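Local coordinates for cell division control protein 45 cdc45 putative (Entamoeba histolytica, PDB 6CC2), which probably acts as an accessory factor of the replicative DNA helicase and may switch conformation to regulate DNA replication, at residues Y201-A205 against F229-L233; I206-D210 against Y222-I226; V247-C252 against K344-Y350. One frame throughout, in Å; residues are numbered along the deposited sequence.

Contact 1 (Y201-A205 against F229-L233)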
loop_
_atom_site.group_PDB
_atom_site.type_symbol
_atom_site.label_atom_id
_atom_site.label_comp_id
_atom_site.label_asym_id
_atom_site.label_seq_id
_atom_site.Cartn_x
_atom_site.Cartn_y
_atom_site.Cartn_z
ATOM N N TYR A 201 -16.774 0.344 -9.178
ATOM C CA TYR A 201 -15.653 0.047 -10.072
ATOM C C TYR A 201 -14.510 1.050 -9.912
ATOM O O TYR A 201 -13.329 0.686 -10.028
ATOM C CB TYR A 201 -16.137 -0.001 -11.522
ATOM C CG TYR A 201 -16.901 -1.284 -11.821
ATOM C CD1 TYR A 201 -16.225 -2.414 -12.263
ATOM C CD2 TYR A 201 -18.276 -1.373 -11.623
ATOM C CE1 TYR A 201 -16.906 -3.596 -12.521
ATOM C CE2 TYR A 201 -18.963 -2.546 -11.889
ATOM C CZ TYR A 201 -18.266 -3.654 -12.341
ATOM O OH TYR A 201 -18.947 -4.826 -12.587
ATOM N N TRP A 202 -14.830 2.327 -9.685
ATOM C CA TRP A 202 -13.804 3.310 -9.335
ATOM C C TRP A 202 -13.056 2.890 -8.080
ATOM O O TRP A 202 -11.821 2.881 -8.043
ATOM C CB TRP A 202 -14.474 4.669 -9.140
ATOM C CG TRP A 202 -13.632 5.770 -8.575
ATOM C CD1 TRP A 202 -13.893 6.493 -7.441
ATOM C CD2 TRP A 202 -12.429 6.307 -9.126
ATOM N NE1 TRP A 202 -12.954 7.471 -7.273
ATOM C CE2 TRP A 202 -12.023 7.367 -8.283
ATOM C CE3 TRP A 202 -11.670 6.029 -10.273
ATOM C CZ2 TRP A 202 -10.879 8.129 -8.537
ATOM C CZ3 TRP A 202 -10.529 6.771 -10.510
ATOM C CH2 TRP A 202 -10.144 7.812 -9.651
ATOM N N TYR A 203 -13.799 2.526 -7.030
ATOM C CA TYR A 203 -13.146 2.082 -5.794
ATOM C C TYR A 203 -12.329 0.827 -6.055
ATOM O O TYR A 203 -11.174 0.730 -5.645
ATOM C CB TYR A 203 -14.211 1.854 -4.721
ATOM C CG TYR A 203 -15.060 3.090 -4.443
ATOM C CD1 TYR A 203 -14.533 4.359 -4.530
ATOM C CD2 TYR A 203 -16.399 2.964 -4.095
ATOM C CE1 TYR A 203 -15.308 5.490 -4.291
ATOM C CE2 TYR A 203 -17.192 4.082 -3.849
ATOM C CZ TYR A 203 -16.630 5.346 -3.950
ATOM O OH TYR A 203 -17.374 6.467 -3.717
ATOM N N ALA A 204 -12.909 -0.146 -6.762
ATOM C CA ALA A 204 -12.165 -1.367 -7.039
ATOM C C ALA A 204 -10.914 -1.080 -7.858
ATOM O O ALA A 204 -9.865 -1.730 -7.664
ATOM C CB ALA A 204 -13.060 -2.376 -7.774
ATOM N N ALA A 205 -10.999 -0.154 -8.822
ATOM C CA ALA A 205 -9.810 0.216 -9.582
ATOM C C ALA A 205 -8.724 0.776 -8.674
ATOM O O ALA A 205 -7.541 0.420 -8.811
ATOM C CB ALA A 205 -10.168 1.240 -10.671
ATOM N N PHE A 229 -12.991 -4.732 -15.529
ATOM C CA PHE A 229 -13.810 -3.531 -15.403
ATOM C C PHE A 229 -14.293 -3.066 -16.771
ATOM O O PHE A 229 -15.441 -2.645 -16.922
ATOM C CB PHE A 229 -13.029 -2.409 -14.735
ATOM C CG PHE A 229 -12.377 -2.782 -13.429
ATOM C CD1 PHE A 229 -12.954 -3.702 -12.580
ATOM C CD2 PHE A 229 -11.199 -2.184 -13.057
ATOM C CE1 PHE A 229 -12.330 -4.044 -11.385
ATOM C CE2 PHE A 229 -10.565 -2.506 -11.849
ATOM C CZ PHE A 229 -11.139 -3.431 -11.026
ATOM N N ILE A 230 -13.413 -3.110 -17.777
ATOM C CA ILE A 230 -13.796 -2.714 -19.136
ATOM C C ILE A 230 -14.941 -3.572 -19.642
ATOM O O ILE A 230 -15.879 -3.071 -20.283
ATOM C CB ILE A 230 -12.584 -2.804 -20.090
ATOM C CG1 ILE A 230 -11.569 -1.699 -19.764
ATOM C CG2 ILE A 230 -13.039 -2.722 -21.525
ATOM C CD1 ILE A 230 -10.240 -1.860 -20.496
ATOM N N ASP A 231 -14.867 -4.886 -19.401
ATOM C CA ASP A 231 -15.885 -5.797 -19.874
ATOM C C ASP A 231 -17.223 -5.511 -19.197
ATOM O O ASP A 231 -18.264 -5.481 -19.854
ATOM C CB ASP A 231 -15.469 -7.251 -19.609
ATOM C CG ASP A 231 -14.342 -7.732 -20.535
ATOM O OD1 ASP A 231 -13.973 -7.009 -21.475
ATOM O OD2 ASP A 231 -13.821 -8.847 -20.309
ATOM N N ASN A 232 -17.208 -5.302 -17.876
ATOM C CA ASN A 232 -18.480 -5.151 -17.176
ATOM C C ASN A 232 -19.111 -3.777 -17.389
ATOM O O ASN A 232 -20.351 -3.656 -17.331
ATOM C CB ASN A 232 -18.299 -5.423 -15.692
ATOM C CG ASN A 232 -18.250 -6.904 -15.384
ATOM O OD1 ASN A 232 -19.284 -7.558 -15.265
ATOM N ND2 ASN A 232 -17.040 -7.446 -15.280
ATOM N N LEU A 233 -18.310 -2.760 -17.654
ATOM C CA LEU A 233 -18.810 -1.428 -17.958
ATOM C C LEU A 233 -18.890 -1.154 -19.449
ATOM O O LEU A 233 -19.325 -0.066 -19.838
ATOM C CB LEU A 233 -17.937 -0.364 -17.299
ATOM C CG LEU A 233 -17.959 -0.338 -15.762
ATOM C CD1 LEU A 233 -16.935 0.593 -15.214
ATOM C CD2 LEU A 233 -19.343 0.062 -15.281
#

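Contact 2 (I206-D210 against Y222-I226)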
loop_
_atom_site.group_PDB
_atom_site.type_symbol
_atom_site.label_atom_id
_atom_site.label_comp_id
_atom_site.label_asym_id
_atom_site.label_seq_id
_atom_site.Cartn_x
_atom_site.Cartn_y
_atom_site.Cartn_z
ATOM N N ILE A 206 -9.107 1.624 -7.704
ATOM C CA ILE A 206 -8.145 2.171 -6.751
ATOM C C ILE A 206 -7.495 1.055 -5.951
ATOM O O ILE A 206 -6.279 1.080 -5.691
ATOM C CB ILE A 206 -8.828 3.205 -5.832
ATOM C CG1 ILE A 206 -9.219 4.420 -6.683
ATOM C CG2 ILE A 206 -7.916 3.584 -4.651
ATOM C CD1 ILE A 206 -10.072 5.418 -5.988
ATOM N N GLY A 207 -8.297 0.056 -5.555
ATOM C CA GLY A 207 -7.757 -1.060 -4.783
ATOM C C GLY A 207 -6.704 -1.860 -5.532
ATOM O O GLY A 207 -5.662 -2.197 -4.969
ATOM N N VAL A 208 -6.946 -2.178 -6.807
ATOM C CA VAL A 208 -5.967 -2.954 -7.542
ATOM C C VAL A 208 -4.765 -2.090 -7.920
ATOM O O VAL A 208 -3.645 -2.581 -7.974
ATOM C CB VAL A 208 -6.588 -3.634 -8.767
ATOM C CG1 VAL A 208 -6.945 -2.648 -9.844
ATOM C CG2 VAL A 208 -5.616 -4.697 -9.317
ATOM N N CYS A 209 -4.972 -0.792 -8.171
ATOM C CA CYS A 209 -3.837 0.101 -8.333
ATOM C C CYS A 209 -2.970 0.114 -7.069
ATOM O O CYS A 209 -1.736 0.133 -7.161
ATOM C CB CYS A 209 -4.308 1.522 -8.642
ATOM S SG CYS A 209 -4.965 1.716 -10.297
ATOM N N ASP A 210 -3.603 0.116 -5.889
ATOM C CA ASP A 210 -2.847 0.036 -4.628
ATOM C C ASP A 210 -1.989 -1.227 -4.592
ATOM O O ASP A 210 -0.809 -1.186 -4.215
ATOM C CB ASP A 210 -3.807 0.073 -3.439
ATOM C CG ASP A 210 -3.088 -0.097 -2.108
ATOM O OD1 ASP A 210 -2.105 0.641 -1.863
ATOM O OD2 ASP A 210 -3.513 -0.972 -1.291
ATOM N N TYR A 222 -2.443 -6.662 -13.034
ATOM C CA TYR A 222 -3.132 -5.387 -13.045
ATOM C C TYR A 222 -3.947 -5.204 -14.323
ATOM O O TYR A 222 -5.130 -4.816 -14.284
ATOM C CB TYR A 222 -2.113 -4.257 -12.865
ATOM C CG TYR A 222 -2.735 -2.913 -13.175
ATOM C CD1 TYR A 222 -3.585 -2.288 -12.277
ATOM C CD2 TYR A 222 -2.517 -2.296 -14.408
ATOM C CE1 TYR A 222 -4.187 -1.090 -12.579
ATOM C CE2 TYR A 222 -3.120 -1.091 -14.697
ATOM C CZ TYR A 222 -3.959 -0.502 -13.805
ATOM O OH TYR A 222 -4.564 0.693 -14.106
ATOM N N VAL A 223 -3.330 -5.456 -15.472
ATOM C CA VAL A 223 -4.018 -5.216 -16.738
ATOM C C VAL A 223 -5.239 -6.113 -16.847
ATOM O O VAL A 223 -6.305 -5.687 -17.318
ATOM C CB VAL A 223 -3.046 -5.403 -17.915
ATOM C CG1 VAL A 223 -3.779 -5.383 -19.217
ATOM C CG2 VAL A 223 -2.021 -4.294 -17.876
ATOM N N HIS A 224 -5.114 -7.357 -16.397
ATOM C CA HIS A 224 -6.258 -8.281 -16.433
ATOM C C HIS A 224 -7.406 -7.772 -15.568
ATOM O O HIS A 224 -8.585 -7.960 -15.908
ATOM C CB HIS A 224 -5.801 -9.662 -15.961
ATOM C CG HIS A 224 -6.736 -10.776 -16.337
ATOM N ND1 HIS A 224 -7.073 -11.057 -17.646
ATOM C CD2 HIS A 224 -7.390 -11.685 -15.577
ATOM C CE1 HIS A 224 -7.903 -12.083 -17.673
ATOM N NE2 HIS A 224 -8.109 -12.485 -16.433
ATOM N N ALA A 225 -7.089 -7.161 -14.431
ATOM C CA ALA A 225 -8.138 -6.589 -13.585
ATOM C C ALA A 225 -8.860 -5.459 -14.304
ATOM O O ALA A 225 -10.096 -5.387 -14.307
ATOM C CB ALA A 225 -7.535 -6.088 -12.274
ATOM N N ILE A 226 -8.103 -4.561 -14.934
ATOM C CA ILE A 226 -8.716 -3.478 -15.689
ATOM C C ILE A 226 -9.628 -4.041 -16.774
ATOM O O ILE A 226 -10.734 -3.538 -17.005
ATOM C CB ILE A 226 -7.627 -2.560 -16.275
ATOM C CG1 ILE A 226 -6.783 -1.982 -15.147
ATOM C CG2 ILE A 226 -8.241 -1.470 -17.124
ATOM C CD1 ILE A 226 -7.606 -1.246 -14.063
#

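Contact 3 (V247-C252 against K344-Y350)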
loop_
_atom_site.group_PDB
_atom_site.type_symbol
_atom_site.label_atom_id
_atom_site.label_comp_id
_atom_site.label_asym_id
_atom_site.label_seq_id
_atom_site.Cartn_x
_atom_site.Cartn_y
_atom_site.Cartn_z
ATOM N N VAL A 247 -15.483 12.167 -23.878
ATOM C CA VAL A 247 -16.028 10.869 -23.495
ATOM C C VAL A 247 -17.346 11.079 -22.764
ATOM O O VAL A 247 -17.472 11.967 -21.910
ATOM C CB VAL A 247 -15.029 10.075 -22.633
ATOM C CG1 VAL A 247 -13.618 10.192 -23.192
ATOM C CG2 VAL A 247 -15.089 10.522 -21.213
ATOM N N LYS A 248 -18.332 10.246 -23.085
ATOM C CA LYS A 248 -19.687 10.393 -22.573
ATOM C C LYS A 248 -19.968 9.554 -21.330
ATOM O O LYS A 248 -21.061 9.659 -20.768
ATOM C CB LYS A 248 -20.693 10.020 -23.660
ATOM C CG LYS A 248 -20.778 11.003 -24.811
ATOM C CD LYS A 248 -21.829 12.073 -24.545
ATOM C CE LYS A 248 -22.025 12.968 -25.757
ATOM N NZ LYS A 248 -23.230 13.836 -25.609
ATOM N N THR A 249 -19.025 8.720 -20.902
ATOM C CA THR A 249 -19.212 7.875 -19.732
ATOM C C THR A 249 -18.597 8.533 -18.502
ATOM O O THR A 249 -17.643 9.312 -18.622
ATOM C CB THR A 249 -18.573 6.506 -19.981
ATOM O OG1 THR A 249 -17.194 6.681 -20.321
ATOM C CG2 THR A 249 -19.300 5.763 -21.128
ATOM N N PRO A 250 -19.148 8.285 -17.307
ATOM C CA PRO A 250 -18.582 8.898 -16.096
ATOM C C PRO A 250 -17.257 8.326 -15.667
ATOM O O PRO A 250 -16.617 8.920 -14.784
ATOM C CB PRO A 250 -19.645 8.614 -15.020
ATOM C CG PRO A 250 -20.422 7.467 -15.564
ATOM C CD PRO A 250 -20.480 7.715 -17.045
HETATM N N MSE A 251 -16.864 7.172 -16.204
HETATM C CA MSE A 251 -15.555 6.577 -15.971
HETATM C C MSE A 251 -15.055 6.116 -17.335
HETATM O O MSE A 251 -15.865 5.911 -18.249
HETATM C CB MSE A 251 -15.627 5.410 -14.985
HETATM C CG MSE A 251 -16.074 5.810 -13.571
HETATM SE SE MSE A 251 -16.580 4.292 -12.425
HETATM C CE MSE A 251 -18.278 3.850 -13.235
ATOM N N CYS A 252 -13.741 5.935 -17.476
ATOM C CA CYS A 252 -13.184 5.450 -18.732
ATOM C C CYS A 252 -11.787 4.906 -18.479
ATOM O O CYS A 252 -11.246 5.018 -17.383
ATOM C CB CYS A 252 -13.165 6.557 -19.784
ATOM S SG CYS A 252 -11.964 7.849 -19.425
ATOM N N LYS A 344 -12.049 8.494 -13.349
ATOM C CA LYS A 344 -13.400 8.933 -13.024
ATOM C C LYS A 344 -13.465 10.449 -13.185
ATOM O O LYS A 344 -12.553 11.162 -12.751
ATOM C CB LYS A 344 -13.779 8.531 -11.595
ATOM C CG LYS A 344 -15.156 9.054 -11.167
ATOM C CD LYS A 344 -15.462 8.679 -9.733
ATOM C CE LYS A 344 -16.707 9.432 -9.234
ATOM N NZ LYS A 344 -17.895 9.126 -10.037
ATOM N N LYS A 345 -14.544 10.929 -13.818
ATOM C CA LYS A 345 -14.743 12.358 -14.020
ATOM C C LYS A 345 -15.293 13.010 -12.753
ATOM O O LYS A 345 -16.248 12.514 -12.153
ATOM C CB LYS A 345 -15.704 12.590 -15.179
ATOM C CG LYS A 345 -15.689 14.009 -15.722
ATOM C CD LYS A 345 -16.606 14.129 -16.925
ATOM C CE LYS A 345 -16.469 15.471 -17.612
ATOM N NZ LYS A 345 -17.381 15.562 -18.788
ATOM N N PHE A 346 -14.671 14.107 -12.342
ATOM C CA PHE A 346 -15.107 14.914 -11.201
ATOM C C PHE A 346 -15.445 16.296 -11.759
ATOM O O PHE A 346 -14.543 17.087 -12.051
ATOM C CB PHE A 346 -14.034 14.998 -10.130
ATOM C CG PHE A 346 -13.692 13.680 -9.483
ATOM C CD1 PHE A 346 -14.496 13.151 -8.487
ATOM C CD2 PHE A 346 -12.575 12.983 -9.865
ATOM C CE1 PHE A 346 -14.176 11.959 -7.881
ATOM C CE2 PHE A 346 -12.243 11.780 -9.257
ATOM C CZ PHE A 346 -13.053 11.269 -8.265
ATOM N N GLY A 347 -16.734 16.582 -11.914
ATOM C CA GLY A 347 -17.130 17.820 -12.563
ATOM C C GLY A 347 -16.615 17.848 -13.990
ATOM O O GLY A 347 -16.988 17.013 -14.818
HETATM N N MSE A 348 -15.734 18.801 -14.293
HETATM C CA MSE A 348 -15.164 18.928 -15.620
HETATM C C MSE A 348 -13.748 18.347 -15.687
HETATM O O MSE A 348 -13.093 18.399 -16.718
HETATM C CB MSE A 348 -15.127 20.395 -16.049
HETATM C CG MSE A 348 -16.501 21.005 -16.298
HETATM SE SE MSE A 348 -17.431 20.164 -17.795
HETATM C CE MSE A 348 -16.172 20.603 -19.221
ATOM N N ASP A 349 -13.290 17.798 -14.573
ATOM C CA ASP A 349 -11.903 17.353 -14.403
ATOM C C ASP A 349 -11.843 15.844 -14.616
ATOM O O ASP A 349 -12.410 15.075 -13.833
ATOM C CB ASP A 349 -11.407 17.737 -13.013
ATOM C CG ASP A 349 -9.956 17.379 -12.773
ATOM O OD1 ASP A 349 -9.373 16.613 -13.566
ATOM O OD2 ASP A 349 -9.389 17.866 -11.767
ATOM N N TYR A 350 -11.153 15.425 -15.677
ATOM C CA TYR A 350 -10.929 14.010 -15.990
ATOM C C TYR A 350 -9.458 13.633 -15.865
ATOM O O TYR A 350 -8.987 12.688 -16.503
ATOM C CB TYR A 350 -11.455 13.673 -17.392
ATOM C CG TYR A 350 -12.378 12.479 -17.471
ATOM C CD1 TYR A 350 -12.143 11.329 -16.713
ATOM C CD2 TYR A 350 -13.481 12.496 -18.309
ATOM C CE1 TYR A 350 -13.005 10.244 -16.786
ATOM C CE2 TYR A 350 -14.347 11.420 -18.400
ATOM C CZ TYR A 350 -14.094 10.289 -17.643
ATOM O OH TYR A 350 -14.963 9.208 -17.742
HETATM O O HOH W 1 -15.860 13.939 -20.605
HETATM O O HOH W 2 -19.221 13.176 -19.137
HETATM O O HOH W 3 -17.885 10.646 -12.964
#

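Contact 1 (Y201-A205 against F229-L233)
Y201 and F229 bring their CA atoms to 6.7 Å where the helices 199-213 and 219-233 run antiparallel, the short segments having axes 11.7 Å apart and directions differing by 175°. The two form a helical hairpin, consecutive helices joined by a short connection, and at this end of it the helices stand well apart, so that large side chains bridge the gap. Two rings do most of this work. Atom CD1 of F229 meets CD1 of Y201 at 3.5 Å, lying at the edge of the tyrosine ring and in its plane. The ring planes are steep to each other, at 81°, but the approach is too oblique for a stack or a T-shaped pair. The CB of F229 does not head for the other helix; with chi1 at -52°, CG sits beside the backbone N and the ring leans back toward the start of its own helix. There it reaches the two alanines: its CZ is 3.9 Å from A204 CB, and its CE2 is 3.6 Å from A205 CA, a backbone approach possible because the neighbouring side chains are so small. L233 serves Y201 differently, lying over one face of the ring, with CG 4.3 Å from the ring centroid and almost on the normal, a CH-pi contact. Its CD1 also packs on Y201 CB, at 3.8 Å. Around this buried seam, L187 of helix 182-192 touches both Y201 and A204, while F342 of strand 338-344 touches A205 and L233. N232 turns its amide elsewhere, ND2 to Y228 O and OD1 to K191 NZ. What it offers Y201 is therefore its aliphatic carbon: the phenolic OH rests 3.2 Å from N232 CB.

Contact 2 (I206-D210 against Y222-I226)
V208 is the centre of the first shell, its two methyl groups dividing the work against Y222 and A225. CG2 packs on A225 CB at 3.8 Å, while CG1 lies 4.2 Å from Y222 CD1, the valine crossing the tyrosine at about a right angle. The valine's chi1 of 71° sets this division, since it places CG2 anti to the backbone N, where it meets A225, and turns CG1 to the Y222 ring. C209 adds the other touch: its SG approaches Y222 CE1 at 3.7 Å, a sulfur-aromatic contact made obliquely.

The second shell explains why the tyrosine stands where it does. Its CB does not point straight at the opposite helix; with CG anti to the backbone N (chi1 167°), the end of the side chain comes nearer to helix 199-213 than CB does. I226, one turn further along the same helix, lies against one face, CG1 being 3.5 Å above the ring plane. Beyond the segments the ring meets that of F355, and the hydroxyl is hydrogen-bonded to P340 O, which fixes its far end on strand 338-344. I217, in the connection between the helices, touches both V208 and Y222. Outermost is the backbone frame, the antiparallel helical hairpin 199-213 and 219-233, whose axes here approach to 10.2 Å at an angle of 174°.

Between the two segments the side-chain contacts are thus methyl, sulfur and aromatic carbon, with the one polar end involved, the phenol, satisfied by a third element of the fold. Cohesion here should depend on close burial and shape, with little directional bonding between the helices themselves.

Contact 3 (V247-C252 against K344-Y350)
Y350 reaches from the loop after strand 338-344 to T249, in the loop before strand 251-257, and to C252 in that strand. The two strands are antiparallel neighbours in a mixed three-stranded sheet, paired here by M251 and K344, a non-hydrogen-bonded pair. From CB the tyrosine ring extends with K345 CB above the centre of one face, 3.6 Å from the plane. On the other side C252 SG comes in obliquely, 3.7 Å from Y350 CE1 and equally near CZ, a sulfur-aromatic contact. At the tip, OH donates to T249 O over 2.8 Å, standing above the carbonyl plane rather than on a lone pair. Next to it runs the main-chain tie: K345 N gives P250 O a nearly straight bond of 3.0 Å (177° at the hydrogen). A water also donates to P250 O and to K345 O, while another joins V247 O to K345 NZ, so solvent supplements the direct bonds. On the M251 and K344 side, CG of the selenomethionine packs 4.1 Å from K344 CB, and the lysine's NZ forms a salt bridge with D199. F346 to D349 turn the loop back as a type II' beta turn. Within 247-252, T249 OG1 donates to M251 O at 2.6 Å.

Contacts 1 and 2 are successive levels of one helical hairpin, their centres 9 Å apart, with contact 2 nested inside the loop that contact 1 closes. They meet through F229 CE2 and V208 CG1, at 4.1 Å. Contact 3 follows later in the chain and adjoins contact 1, centres 14 Å apart: W202, on the side of its helix away from 229-233, sets CE3 3.5 Å from K344 CB, and L233 CD1 lies 4.0 Å from CE of M251. Contacts 2 and 3 do not touch, their nearest atoms being about 7 Å apart. 1,2-Ethanediol, probably from the crystallisation liquor, is bound about 4 Å from the side chain of L233 and about 3 Å from that of P250.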